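Local coordinates for protein putative thiosugar synthase (Amycolatopsis orientalis, PDB 4N6F) that probably makes a 2-thiosugar from a covalently bound sugar phosphate, taking sulphur from a carrier protein much as the related thiazole synthases do, at residues A[25-29]-A[212-217]; A[79-85]-A[106-112]; A[90-94]-A[127-132]; A[119-125]-A[141-146]; A[198-204]-A[232-237]. All blocks are in the same frame, centred on the assembly; numbering follows the deposited sequence.

Interaction 1 of 5, residues A[25-29]-A[212-217]. With F6R (fructose -6-phosphate), chain F.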
# COMPACT_ATOMS: atom_id res chain seq x y z
N ARG A 25 0.37 -6.37 12.48
CA ARG A 25 1.46 -5.97 11.61
C ARG A 25 1.84 -4.50 11.73
O ARG A 25 2.75 -4.03 11.05
CB ARG A 25 1.06 -6.27 10.17
CG ARG A 25 0.68 -7.71 9.93
CD ARG A 25 1.93 -8.56 10.05
NE ARG A 25 1.65 -9.98 9.94
CZ ARG A 25 2.55 -10.90 9.58
NH1 ARG A 25 3.80 -10.55 9.29
NH2 ARG A 25 2.19 -12.17 9.51
N ILE A 26 1.11 -3.77 12.58
CA ILE A 26 1.42 -2.39 12.90
C ILE A 26 1.74 -2.31 14.39
O ILE A 26 0.93 -2.72 15.22
CB ILE A 26 0.22 -1.46 12.61
CG1 ILE A 26 -0.15 -1.46 11.13
CG2 ILE A 26 0.53 -0.05 13.05
CD1 ILE A 26 0.93 -0.92 10.21
N LEU A 27 2.93 -1.81 14.71
CA LEU A 27 3.26 -1.42 16.07
C LEU A 27 3.15 0.09 16.14
O LEU A 27 3.51 0.78 15.18
CB LEU A 27 4.68 -1.86 16.44
CG LEU A 27 5.02 -3.35 16.47
CD1 LEU A 27 6.51 -3.56 16.68
CD2 LEU A 27 4.31 -4.04 17.60
N VAL A 28 2.65 0.61 17.25
CA VAL A 28 2.51 2.05 17.43
C VAL A 28 3.42 2.52 18.54
O VAL A 28 3.30 2.08 19.69
CB VAL A 28 1.07 2.46 17.74
CG1 VAL A 28 0.97 3.97 17.83
CG2 VAL A 28 0.12 1.94 16.67
N GLY A 29 4.33 3.43 18.19
CA GLY A 29 5.30 3.96 19.13
C GLY A 29 4.65 5.08 19.90
O GLY A 29 4.81 6.25 19.56
N SER A 212 8.15 -8.17 8.59
CA SER A 212 7.07 -8.84 9.32
C SER A 212 6.10 -7.82 9.89
O SER A 212 4.95 -8.14 10.18
CB SER A 212 7.63 -9.69 10.46
OG SER A 212 8.42 -10.74 9.96
N ALA A 213 6.58 -6.59 10.07
CA ALA A 213 5.76 -5.52 10.63
C ALA A 213 6.42 -4.16 10.41
O ALA A 213 7.58 -4.06 9.96
CB ALA A 213 5.52 -5.76 12.12
N THR A 214 5.66 -3.13 10.76
CA THR A 214 6.10 -1.76 10.68
C THR A 214 5.76 -1.06 11.99
O THR A 214 4.69 -1.27 12.55
CB THR A 214 5.38 -1.03 9.53
OG1 THR A 214 5.60 -1.76 8.32
CG2 THR A 214 5.91 0.37 9.35
N LEU A 215 6.68 -0.22 12.47
CA LEU A 215 6.41 0.59 13.65
C LEU A 215 6.22 2.01 13.18
O LEU A 215 7.07 2.56 12.48
CB LEU A 215 7.53 0.51 14.68
CG LEU A 215 7.18 1.16 16.03
CD1 LEU A 215 7.87 0.43 17.19
CD2 LEU A 215 7.53 2.64 16.07
N VAL A 216 5.10 2.58 13.54
CA VAL A 216 4.76 3.93 13.19
C VAL A 216 4.50 4.77 14.42
O VAL A 216 4.10 4.28 15.42
CB VAL A 216 3.57 3.99 12.24
CG1 VAL A 216 3.86 3.19 11.00
CG2 VAL A 216 2.31 3.51 12.89
N ASN A 217 4.87 6.03 14.32
CA ASN A 217 4.64 7.04 15.33
C ASN A 217 4.24 8.41 14.78
O ASN A 217 3.11 8.76 14.82
CB ASN A 217 5.89 7.16 16.20
CG ASN A 217 5.77 8.24 17.26
OD1 ASN A 217 4.76 8.85 17.40
ND2 ASN A 217 6.81 8.46 17.98
C1 F6R F . 11.21 3.75 19.72
C2 F6R F . 10.11 4.71 19.34
C3 F6R F . 10.35 5.91 18.46
C4 F6R F . 10.48 5.43 17.01
C5 F6R F . 10.33 6.58 16.02
C6 F6R F . 9.90 6.07 14.65
O2 F6R F . 8.95 4.49 19.70
O3 F6R F . 11.51 6.68 18.82
O4 F6R F . 11.76 4.81 16.82
O5 F6R F . 9.36 7.53 16.46
O6 F6R F . 9.94 7.16 13.74
P F6R F . 8.64 7.96 13.27
O1P F6R F . 8.32 8.82 14.45
O2P F6R F . 7.58 6.93 12.97
O3P F6R F . 9.15 8.64 12.03
O HOH W 1 3.35 -3.43 8.46

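Interaction 2 of 5, residues A[79-85]-A[106-112]. With F6R (fructose -6-phosphate), chain F.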
# COMPACT_ATOMS: atom_id res chain seq x y z
N THR A 79 0.25 -7.58 24.40
CA THR A 79 1.55 -7.91 24.98
C THR A 79 2.22 -6.62 25.41
O THR A 79 2.35 -5.68 24.61
CB THR A 79 2.44 -8.64 23.96
OG1 THR A 79 1.82 -9.86 23.58
CG2 THR A 79 3.81 -8.94 24.56
N TRP A 80 2.64 -6.55 26.67
CA TRP A 80 3.30 -5.36 27.19
C TRP A 80 4.80 -5.46 26.98
O TRP A 80 5.40 -6.47 27.31
CB TRP A 80 3.02 -5.18 28.70
CG TRP A 80 1.59 -4.84 29.04
CD1 TRP A 80 0.47 -5.29 28.42
CD2 TRP A 80 1.15 -4.00 30.11
NE1 TRP A 80 -0.65 -4.77 29.02
CE2 TRP A 80 -0.26 -3.98 30.07
CE3 TRP A 80 1.81 -3.27 31.10
CZ2 TRP A 80 -1.03 -3.25 30.98
CZ3 TRP A 80 1.05 -2.55 32.01
CH2 TRP A 80 -0.36 -2.54 31.94
N ILE A 81 5.40 -4.41 26.44
CA ILE A 81 6.84 -4.40 26.29
C ILE A 81 7.41 -3.07 26.78
O ILE A 81 6.80 -2.02 26.60
CB ILE A 81 7.28 -4.71 24.83
CG1 ILE A 81 7.03 -3.53 23.87
CG2 ILE A 81 6.57 -5.95 24.32
CD1 ILE A 81 7.83 -3.66 22.59
N GLY A 82 8.57 -3.13 27.41
CA GLY A 82 9.23 -1.92 27.87
C GLY A 82 10.02 -1.26 26.78
O GLY A 82 10.16 -1.79 25.67
N THR A 83 10.57 -0.10 27.11
CA THR A 83 11.37 0.66 26.17
C THR A 83 12.53 1.37 26.87
O THR A 83 12.46 1.68 28.07
CB THR A 83 10.50 1.69 25.42
OG1 THR A 83 11.33 2.48 24.57
CG2 THR A 83 9.76 2.60 26.39
N THR A 84 13.61 1.61 26.12
CA THR A 84 14.73 2.42 26.58
C THR A 84 14.88 3.70 25.74
O THR A 84 15.91 4.38 25.82
CB THR A 84 16.07 1.66 26.47
OG1 THR A 84 16.39 1.46 25.09
CG2 THR A 84 16.02 0.32 27.18
N SER A 85 13.86 4.06 24.96
CA SER A 85 13.96 5.19 24.03
C SER A 85 14.10 6.57 24.71
O SER A 85 14.50 7.53 24.07
CB SER A 85 12.79 5.21 23.04
OG SER A 85 11.57 5.53 23.68
N ILE A 106 8.63 -7.31 33.55
CA ILE A 106 8.57 -7.33 32.09
C ILE A 106 9.97 -7.63 31.54
O ILE A 106 10.93 -6.94 31.87
CB ILE A 106 8.06 -5.99 31.53
CG1 ILE A 106 6.55 -5.89 31.76
CG2 ILE A 106 8.35 -5.86 30.04
CD1 ILE A 106 5.98 -4.50 31.55
N GLU A 107 10.06 -8.66 30.71
CA GLU A 107 11.34 -9.12 30.16
C GLU A 107 11.50 -8.85 28.66
O GLU A 107 12.56 -9.07 28.11
CB GLU A 107 11.54 -10.62 30.46
CG GLU A 107 12.15 -10.88 31.84
CD GLU A 107 11.95 -12.30 32.35
OE1 GLU A 107 10.80 -12.81 32.32
OE2 GLU A 107 12.93 -12.92 32.82
N ILE A 108 10.45 -8.36 28.00
CA ILE A 108 10.55 -8.01 26.58
C ILE A 108 10.78 -6.51 26.44
O ILE A 108 10.02 -5.71 27.00
CB ILE A 108 9.29 -8.40 25.81
CG1 ILE A 108 8.97 -9.88 26.02
CG2 ILE A 108 9.46 -8.10 24.32
CD1 ILE A 108 7.56 -10.23 25.60
N LEU A 109 11.77 -6.15 25.63
CA LEU A 109 12.30 -4.80 25.61
C LEU A 109 12.51 -4.22 24.22
O LEU A 109 13.20 -4.81 23.37
CB LEU A 109 13.64 -4.78 26.35
CG LEU A 109 14.27 -3.39 26.54
CD1 LEU A 109 13.51 -2.60 27.60
CD2 LEU A 109 15.74 -3.51 26.90
N LYS A 110 11.91 -3.06 24.00
CA LYS A 110 12.19 -2.23 22.84
C LYS A 110 13.47 -1.50 23.17
O LYS A 110 13.48 -0.59 23.99
CB LYS A 110 10.99 -1.31 22.57
CG LYS A 110 11.20 -0.27 21.50
CD LYS A 110 9.92 0.54 21.30
CE LYS A 110 10.04 1.61 20.21
NZ LYS A 110 10.74 2.78 20.75
N LEU A 111 14.57 -1.95 22.58
CA LEU A 111 15.89 -1.45 22.93
C LEU A 111 16.33 -0.39 21.96
O LEU A 111 16.44 -0.64 20.75
CB LEU A 111 16.90 -2.60 22.95
CG LEU A 111 18.36 -2.23 23.19
CD1 LEU A 111 18.55 -1.61 24.57
CD2 LEU A 111 19.23 -3.46 23.02
N ASP A 112 16.57 0.81 22.49
CA ASP A 112 17.01 1.95 21.71
C ASP A 112 18.24 2.57 22.38
O ASP A 112 18.22 2.88 23.58
CB ASP A 112 15.88 2.99 21.64
CG ASP A 112 14.79 2.60 20.67
OD1 ASP A 112 15.06 2.51 19.47
OD2 ASP A 112 13.63 2.40 21.10
C1 F6R F . 11.21 3.75 19.72
C2 F6R F . 10.11 4.71 19.34
C3 F6R F . 10.35 5.91 18.46
C4 F6R F . 10.48 5.43 17.01
C5 F6R F . 10.33 6.58 16.02
C6 F6R F . 9.90 6.07 14.65
O2 F6R F . 8.95 4.49 19.70
O3 F6R F . 11.51 6.68 18.82
O4 F6R F . 11.76 4.81 16.82
O5 F6R F . 9.36 7.53 16.46
O6 F6R F . 9.94 7.16 13.74
P F6R F . 8.64 7.96 13.27
O1P F6R F . 8.32 8.82 14.45
O2P F6R F . 7.58 6.93 12.97
O3P F6R F . 9.15 8.64 12.03

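Interaction 3 of 5, residues A[90-94]-A[127-132]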
# COMPACT_ATOMS: atom_id res chain seq x y z
N LYS A 90 24.06 4.61 26.46
CA LYS A 90 24.03 3.16 26.62
C LYS A 90 23.82 2.74 28.07
O LYS A 90 22.99 1.87 28.36
CB LYS A 90 25.33 2.55 26.09
CG LYS A 90 25.61 1.14 26.58
CD LYS A 90 26.64 0.43 25.73
CE LYS A 90 27.14 -0.84 26.42
NZ LYS A 90 28.45 -0.65 27.11
N GLU A 91 24.57 3.36 28.98
CA GLU A 91 24.48 3.05 30.41
C GLU A 91 23.05 3.24 30.90
O GLU A 91 22.51 2.42 31.64
CB GLU A 91 25.42 3.96 31.22
N SER A 92 22.45 4.35 30.49
CA SER A 92 21.09 4.69 30.91
C SER A 92 20.07 3.67 30.38
O SER A 92 19.13 3.29 31.09
CB SER A 92 20.74 6.10 30.46
OG SER A 92 19.42 6.46 30.87
N ALA A 93 20.29 3.21 29.14
CA ALA A 93 19.45 2.17 28.53
C ALA A 93 19.55 0.85 29.30
O ALA A 93 18.53 0.21 29.58
CB ALA A 93 19.81 1.97 27.07
N LEU A 94 20.77 0.46 29.65
CA LEU A 94 20.98 -0.74 30.46
C LEU A 94 20.27 -0.64 31.81
O LEU A 94 19.64 -1.59 32.26
CB LEU A 94 22.47 -1.01 30.69
CG LEU A 94 23.23 -1.46 29.45
CD1 LEU A 94 24.73 -1.41 29.71
CD2 LEU A 94 22.79 -2.86 29.01
N GLU A 127 26.53 -3.83 21.87
CA GLU A 127 27.09 -4.01 23.22
C GLU A 127 25.98 -4.13 24.26
O GLU A 127 26.00 -5.03 25.09
CB GLU A 127 27.99 -2.83 23.60
CG GLU A 127 29.30 -2.74 22.83
CD GLU A 127 29.98 -1.38 23.00
OE1 GLU A 127 29.86 -0.77 24.09
OE2 GLU A 127 30.63 -0.92 22.04
N ALA A 128 25.02 -3.21 24.21
CA ALA A 128 23.88 -3.25 25.14
C ALA A 128 23.10 -4.56 24.98
O ALA A 128 22.71 -5.18 25.98
CB ALA A 128 22.97 -2.05 24.92
N ALA A 129 22.90 -4.98 23.74
CA ALA A 129 22.13 -6.21 23.48
C ALA A 129 22.78 -7.42 24.12
O ALA A 129 22.12 -8.18 24.82
CB ALA A 129 21.95 -6.42 21.98
N ARG A 130 24.08 -7.60 23.89
CA ARG A 130 24.82 -8.73 24.49
C ARG A 130 24.75 -8.74 26.01
O ARG A 130 24.55 -9.79 26.63
CB ARG A 130 26.29 -8.71 24.05
CG ARG A 130 26.50 -9.15 22.61
CD ARG A 130 27.92 -8.89 22.15
NE ARG A 130 28.12 -9.39 20.79
CZ ARG A 130 29.08 -8.98 19.95
NH1 ARG A 130 29.95 -8.04 20.30
NH2 ARG A 130 29.15 -9.51 18.73
N GLU A 131 24.88 -7.57 26.62
CA GLU A 131 24.81 -7.49 28.08
C GLU A 131 23.41 -7.85 28.59
O GLU A 131 23.28 -8.60 29.56
CB GLU A 131 25.21 -6.10 28.55
CG GLU A 131 25.67 -6.04 29.99
CD GLU A 131 26.25 -4.68 30.34
OE1 GLU A 131 25.77 -4.07 31.31
OE2 GLU A 131 27.18 -4.21 29.62
N LEU A 132 22.37 -7.34 27.93
CA LEU A 132 21.00 -7.67 28.34
C LEU A 132 20.61 -9.11 28.02
O LEU A 132 19.85 -9.72 28.77
CB LEU A 132 20.00 -6.69 27.74
CG LEU A 132 20.11 -5.28 28.34
CD1 LEU A 132 19.20 -4.30 27.62
CD2 LEU A 132 19.80 -5.28 29.83

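Interaction 4 of 5, residues A[119-125]-A[141-146]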
# COMPACT_ATOMS: atom_id res chain seq x y z
N THR A 119 19.73 8.95 15.79
CA THR A 119 19.99 7.84 14.90
C THR A 119 20.50 6.68 15.76
O THR A 119 21.25 6.91 16.72
CB THR A 119 21.04 8.25 13.84
OG1 THR A 119 20.39 8.93 12.76
CG2 THR A 119 21.80 7.08 13.29
N PRO A 120 20.09 5.43 15.45
CA PRO A 120 20.62 4.33 16.24
C PRO A 120 22.15 4.26 16.17
O PRO A 120 22.71 4.42 15.09
CB PRO A 120 20.01 3.08 15.60
CG PRO A 120 18.83 3.56 14.84
CD PRO A 120 19.09 4.98 14.47
N ASP A 121 22.77 4.04 17.32
CA ASP A 121 24.21 3.78 17.44
C ASP A 121 24.41 2.27 17.39
O ASP A 121 24.24 1.57 18.40
CB ASP A 121 24.72 4.38 18.77
CG ASP A 121 26.16 3.99 19.10
OD1 ASP A 121 26.86 3.39 18.26
OD2 ASP A 121 26.58 4.29 20.24
N ASN A 122 24.77 1.76 16.21
CA ASN A 122 24.85 0.32 15.98
C ASN A 122 25.76 -0.43 16.94
O ASN A 122 25.34 -1.42 17.54
CB ASN A 122 25.27 0.01 14.53
CG ASN A 122 24.10 0.09 13.54
OD1 ASN A 122 24.20 -0.39 12.42
ND2 ASN A 122 23.00 0.70 13.95
N ALA A 123 26.99 0.06 17.11
CA ALA A 123 27.97 -0.61 17.97
C ALA A 123 27.53 -0.59 19.44
O ALA A 123 27.64 -1.60 20.12
CB ALA A 123 29.35 0.04 17.82
N GLY A 124 27.06 0.56 19.91
CA GLY A 124 26.52 0.66 21.27
C GLY A 124 25.28 -0.21 21.48
O GLY A 124 25.09 -0.79 22.55
N THR A 125 24.44 -0.31 20.45
CA THR A 125 23.24 -1.16 20.51
C THR A 125 23.62 -2.63 20.66
O THR A 125 23.02 -3.37 21.44
CB THR A 125 22.37 -0.97 19.25
OG1 THR A 125 21.90 0.37 19.21
CG2 THR A 125 21.17 -1.93 19.23
N PRO A 141 15.99 -4.67 19.24
CA PRO A 141 16.85 -3.51 19.01
C PRO A 141 16.57 -2.79 17.69
O PRO A 141 16.05 -3.39 16.75
CB PRO A 141 18.26 -4.10 19.03
CG PRO A 141 18.10 -5.55 18.71
CD PRO A 141 16.70 -5.95 19.05
N PHE A 142 16.94 -1.52 17.65
CA PHE A 142 16.76 -0.65 16.49
C PHE A 142 18.15 -0.37 15.93
O PHE A 142 19.06 0.01 16.68
CB PHE A 142 16.10 0.66 16.96
CG PHE A 142 15.58 1.55 15.86
CD1 PHE A 142 15.20 1.05 14.63
CD2 PHE A 142 15.42 2.90 16.10
CE1 PHE A 142 14.70 1.89 13.64
CE2 PHE A 142 14.93 3.75 15.11
CZ PHE A 142 14.57 3.25 13.88
N ILE A 143 18.32 -0.62 14.63
CA ILE A 143 19.60 -0.38 13.96
C ILE A 143 19.43 0.28 12.60
O ILE A 143 18.36 0.20 11.97
CB ILE A 143 20.41 -1.69 13.74
CG1 ILE A 143 19.67 -2.68 12.85
CG2 ILE A 143 20.74 -2.34 15.08
CD1 ILE A 143 20.55 -3.76 12.25
N LEU A 144 20.49 0.98 12.17
CA LEU A 144 20.68 1.33 10.78
C LEU A 144 20.95 0.05 10.01
O LEU A 144 21.66 -0.83 10.51
CB LEU A 144 21.88 2.28 10.60
CG LEU A 144 21.84 3.61 11.35
CD1 LEU A 144 23.11 4.41 11.07
CD2 LEU A 144 20.61 4.41 10.96
N PRO A 145 20.40 -0.05 8.79
CA PRO A 145 20.55 -1.29 8.03
C PRO A 145 22.01 -1.59 7.77
O PRO A 145 22.65 -0.96 6.93
CB PRO A 145 19.78 -1.00 6.72
CG PRO A 145 19.65 0.48 6.64
CD PRO A 145 19.62 0.96 8.06
N ASP A 146 22.55 -2.51 8.55
CA ASP A 146 23.92 -2.95 8.39
C ASP A 146 23.96 -4.44 8.71
O ASP A 146 23.54 -4.87 9.78
CB ASP A 146 24.87 -2.20 9.33
CG ASP A 146 26.29 -2.70 9.22
OD1 ASP A 146 26.92 -2.44 8.18
OD2 ASP A 146 26.79 -3.36 10.16
O HOH W 2 19.43 1.41 19.02

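Interaction 5 of 5, residues A[198-204]-A[232-237]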
# COMPACT_ATOMS: atom_id res chain seq x y z
N GLY A 198 5.70 7.63 6.72
CA GLY A 198 4.90 8.83 6.48
C GLY A 198 3.44 8.54 6.18
O GLY A 198 2.57 9.30 6.59
N SER A 199 3.18 7.45 5.47
CA SER A 199 1.81 7.10 5.06
C SER A 199 1.65 5.62 4.77
O SER A 199 2.62 4.85 4.80
CB SER A 199 1.41 7.91 3.83
OG SER A 199 2.11 7.46 2.68
N ALA A 200 0.41 5.23 4.46
CA ALA A 200 0.06 3.83 4.22
C ALA A 200 0.86 3.15 3.11
O ALA A 200 1.13 1.95 3.20
CB ALA A 200 -1.42 3.72 3.92
N ARG A 201 1.23 3.89 2.07
CA ARG A 201 2.00 3.30 0.97
C ARG A 201 3.39 2.84 1.41
O ARG A 201 3.91 1.91 0.84
CB ARG A 201 2.11 4.26 -0.21
CG ARG A 201 3.16 5.35 -0.06
CD ARG A 201 3.33 6.09 -1.37
NE ARG A 201 4.33 7.15 -1.26
CZ ARG A 201 4.07 8.43 -0.97
NH1 ARG A 201 5.06 9.30 -0.91
NH2 ARG A 201 2.82 8.84 -0.74
N HIS A 202 3.97 3.51 2.41
CA HIS A 202 5.27 3.11 2.95
C HIS A 202 5.15 1.78 3.72
O HIS A 202 6.06 0.94 3.67
CB HIS A 202 5.82 4.18 3.89
CG HIS A 202 6.12 5.49 3.23
ND1 HIS A 202 6.47 5.61 1.90
CD2 HIS A 202 6.15 6.75 3.74
CE1 HIS A 202 6.69 6.89 1.62
NE2 HIS A 202 6.50 7.60 2.72
N VAL A 203 4.04 1.60 4.43
CA VAL A 203 3.77 0.37 5.14
C VAL A 203 3.63 -0.78 4.14
O VAL A 203 4.28 -1.80 4.30
CB VAL A 203 2.51 0.48 6.02
CG1 VAL A 203 2.08 -0.88 6.56
CG2 VAL A 203 2.76 1.43 7.17
N ALA A 204 2.80 -0.60 3.11
CA ALA A 204 2.67 -1.62 2.06
C ALA A 204 4.03 -1.97 1.46
O ALA A 204 4.33 -3.14 1.25
CB ALA A 204 1.72 -1.16 0.97
N ALA A 232 -5.91 3.15 7.95
CA ALA A 232 -5.33 2.98 6.63
C ALA A 232 -4.07 2.12 6.67
O ALA A 232 -3.83 1.31 5.79
CB ALA A 232 -5.00 4.33 6.02
N MET A 233 -3.26 2.32 7.70
CA MET A 233 -2.02 1.58 7.86
C MET A 233 -2.25 0.10 8.20
O MET A 233 -1.52 -0.77 7.70
CB MET A 233 -1.14 2.26 8.90
CG MET A 233 -0.44 3.46 8.30
SD MET A 233 0.60 4.29 9.50
CE MET A 233 1.45 5.41 8.40
N ARG A 234 -3.26 -0.19 9.02
CA ARG A 234 -3.66 -1.58 9.29
C ARG A 234 -3.96 -2.28 7.97
O ARG A 234 -3.48 -3.38 7.71
CB ARG A 234 -4.89 -1.66 10.20
CG ARG A 234 -5.02 -3.01 10.89
CD ARG A 234 -6.40 -3.65 10.79
NE ARG A 234 -7.36 -3.10 11.72
CZ ARG A 234 -8.04 -3.78 12.65
NH1 ARG A 234 -7.87 -5.09 12.84
NH2 ARG A 234 -8.91 -3.13 13.42
N GLN A 235 -4.77 -1.62 7.15
CA GLN A 235 -5.19 -2.19 5.87
C GLN A 235 -4.01 -2.37 4.94
O GLN A 235 -3.90 -3.38 4.27
CB GLN A 235 -6.24 -1.30 5.20
CG GLN A 235 -7.56 -1.24 5.94
CD GLN A 235 -8.20 -2.60 6.10
OE1 GLN A 235 -8.79 -2.92 7.14
NE2 GLN A 235 -8.08 -3.43 5.07
N ALA A 236 -3.12 -1.38 4.92
CA ALA A 236 -1.95 -1.39 4.05
C ALA A 236 -0.97 -2.51 4.41
O ALA A 236 -0.32 -3.09 3.54
CB ALA A 236 -1.25 -0.05 4.08
N ALA A 237 -0.85 -2.77 5.71
CA ALA A 237 0.02 -3.83 6.21
C ALA A 237 -0.49 -5.19 5.75
O ALA A 237 0.27 -6.04 5.30
CB ALA A 237 0.09 -3.78 7.73

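Interaction 1 of 5, residues A[25-29]-A[212-217]
S212 opens the contact by offering its carbonyl to R25: NH1 reaches S212 O at 2.8 Å, lying in the carbonyl plane on a lone pair, although the oxygen sits 18° out of the guanidinium plane. The R25 chain gets there by bending at chi2 (-69°), and its CD packs against the same oxygen. A213 lies beside R25, its CB against R25 O. T214 then enters a parallel ladder: its N donates to R25 O, and T214 O receives L27 N at 2.8 Å. A water also donates to R25 O and meets T214 OG1 at 2.8 Å, linking the R25 carbonyl to the T214 hydroxyl. L215 pairs with L27, and on their shared face L215 CG touches L27 CB at 3.9 Å while CD2 reaches over the backbone of G29. V216 takes L27 O through its N and gives its own O to G29 N; on the other face, its CG2 meets I26 CG2 at 4.0 Å. N217 ends the strand by turning to the ligand: ND2 donates to O5 of the fructose 6-phosphate at 3.1 Å, its backbone N binds phosphate O2P weakly, and OD1 is held by Y33. Strands 26-28 and 213-216, the first and last of the TIM barrel, are thereby joined, and the closing ladder brings N217 to the ligand, with Y33 probably helping to set the rotation of its side-chain amide.

Interaction 2 of 5, residues A[79-85]-A[106-112]
T84 and K110 bury the most surface here, followed by I108. T84 OG1, placed between the backbone N and the carbonyl carbon (chi1 68°), accepts D112 N at 2.7 Å in a nearly straight bond, so a hydroxyl continues the ladder where the strand pairing stops. T84 CG2 lies across L109, 3.9 Å from both L109 CD1 and L109 CD2. The backbone N of T84 donates to K110 O, while K110 N is bonded to G82 O at 2.7 Å. From there the K110 chain runs almost fully extended beside T83, the two side chains pointing the same way, and bends only at chi4 (-79°). K110 NZ is covalently joined to C1 of the fructose 6-phosphate, 1.5 Å away. D112 OD2 stands 3.1 Å from that C1, and the other carboxylate oxygen, OD1, is held by salt bridges to R162 and R114. E31 bonds T83 OG1 and S85 OG and reaches K110 NZ weakly; T83 OG1 also accepts S85 N in an ST turn. At the opposite end, I108 CG2 meets I81 CG2 at 3.6 Å. I108 O takes G82 N. Strands 79-83 and 108-111, joined through helix 90-104, form a beta-alpha-beta unit of the TIM barrel, with the ligand-bearing lysine on the barrel's inner face near the C-terminal ends of its strands, the usual place for an active site in this fold.

Interaction 3 of 5, residues A[90-94]-A[127-132]
Apolar packing centres on L94, which pushes its two methyls into different parts of helix 127-132. CD2 lodges between A128 and L132, 4.2 Å from A128 CB and 3.7 Å from L132 CG, and it also rests against the carbonyl of A128. The other branch, L94 CD1, comes up against the carboxylate of E131, approaching OE1 at 3.3 Å, with the two side chains crossing at about a right angle. That oxygen is engaged in a salt bridge with R98 one turn further along the first helix, which probably helps hold the carboxylate against the leucine. The electrostatic part involves K90, at the start of helix 90-104. K90 stretches out with CG anti to its N (chi1 161°) and turns only at its last torsion, so that its end crosses E127 at about a right angle. K90 NZ forms a salt bridge with E127 OE1 at 3.3 Å, and the hydrogen bond within it is weak. The methylenes contribute as well: K90 CE lies 3.6 Å from E127 CB. K90 NZ is also 4.5 Å from E131 OE2, beyond a salt bridge, so the lysine probably feels both acids. The two helix segments run roughly parallel, 27° apart with their axes 10.3 Å from each other, a separation spanned by these long side chains. Helices 90-104 and 122-134 are neighbours in the outer layer of the TIM barrel; L132 also packs on strands 108-111 and 138-143 beneath, while A129 and R130 meet the next helix, 147-156.

Interaction 4 of 5, residues A[119-125]-A[141-146]
P120 makes the main apolar contact, laying its CG over one face of the F142 ring. This CH-pi contact brings CG within 3.9 Å of the ring centroid, 21° off the normal and displaced toward the rim on the CD2 and CE2 side. F142 holds its ring there with CG anti to the backbone N (chi1 -168°). P120 CB packs on F142 O, and its CD meets L144 CD2 at 3.9 Å. The isobutyl end of L144 also receives T119, whose CG2 sits 3.7 Å from both CD1 and CD2. Further along, T125 CG2 presses on P141 CB at 3.6 Å. The side chain of N122 fits between I143 and the turn through L144 and D146.

One polar bridge runs through a water, which donates to T125 OG1 at 2.7 Å and to F142 O at 2.8 Å, coupling helix 122-134 to strand 138-143. The same hydroxyl donates to D121 O, 2.8 Å away, from above the carbonyl plane, and that oxygen also takes T125 N. D121 in turn caps the helix through a weak bond from G124 N to its OD1. Both segments belong to a beta-alpha-beta unit of the TIM barrel. Because F142 lines the fructose 6-phosphate pocket and also touches D112, R114 and R162, the proline on its face gives a pocket wall apolar backing, while the water held by T125 OG1 bonds the F142 carbonyl.

Interaction 5 of 5, residues A[198-204]-A[232-237]
A200 and A236 bring two helices of the TIM barrel's outer layer close together, with axes 8.0 Å apart and only 24° between their directions. Small residues make this possible. The methyl of A236 is the bump that enters the first helix: it points at the other segment and settles over the backbone of A200, 3.8 Å from A200 CB. A200 CB in turn fits between A232 and A236, lying 4.2 Å from A232 CB and close to the carbonyl of A232. One turn later A204 repeats the pattern, resting its CA and CB on the carbonyl of A236. Beside this alanine seam stand two larger side chains. V203 directs CG1, anti to the backbone N (chi1 169°), into the shallow hollow at A236 and A237, where it touches A237 CB at 3.7 Å. Its second methyl, CG2, leans on M233 CG at 4.0 Å, the two side chains crossing at about a right angle. V203 and M233 also pack on I26, and M233 on V216, so the inward side of the helix pair rests on strands 26-28 and 213-216. On another flank the second subunit approaches: E208 of that subunit bonds S199 OG and forms a salt bridge with R201, placing the start of helix 200-208 at the dimer interface. M233 completes the fit beside V203. Its chain is extended beyond CG, which carries the terminal methyl past A200 to the turn before the helix, where M233 CE comes to rest 3.6 Å from S199 C.

From the N terminus, strand 26-28 opens the longest loop, which interaction 1 closes only at 212-217, sealing the barrel between first and last strands. Interactions 2, 3 and 4 are nested within it. Interaction 2 ties strand 79-83 to 108-111; interaction 3 crosses it, since helix 90-104 leaves between those strands to meet helix 122-134. Interaction 4 follows interaction 2 in series and crosses interaction 3, sharing helix 122-134. Interaction 5 opens at 198-204, before interaction 1 closes, and so crosses it, stacking the last helices on the closing strands. Interactions 1 and 2 touch through L215 and K110 and share the ligand; interactions 3 and 5 lie on opposite sides, about 32 Å between centres.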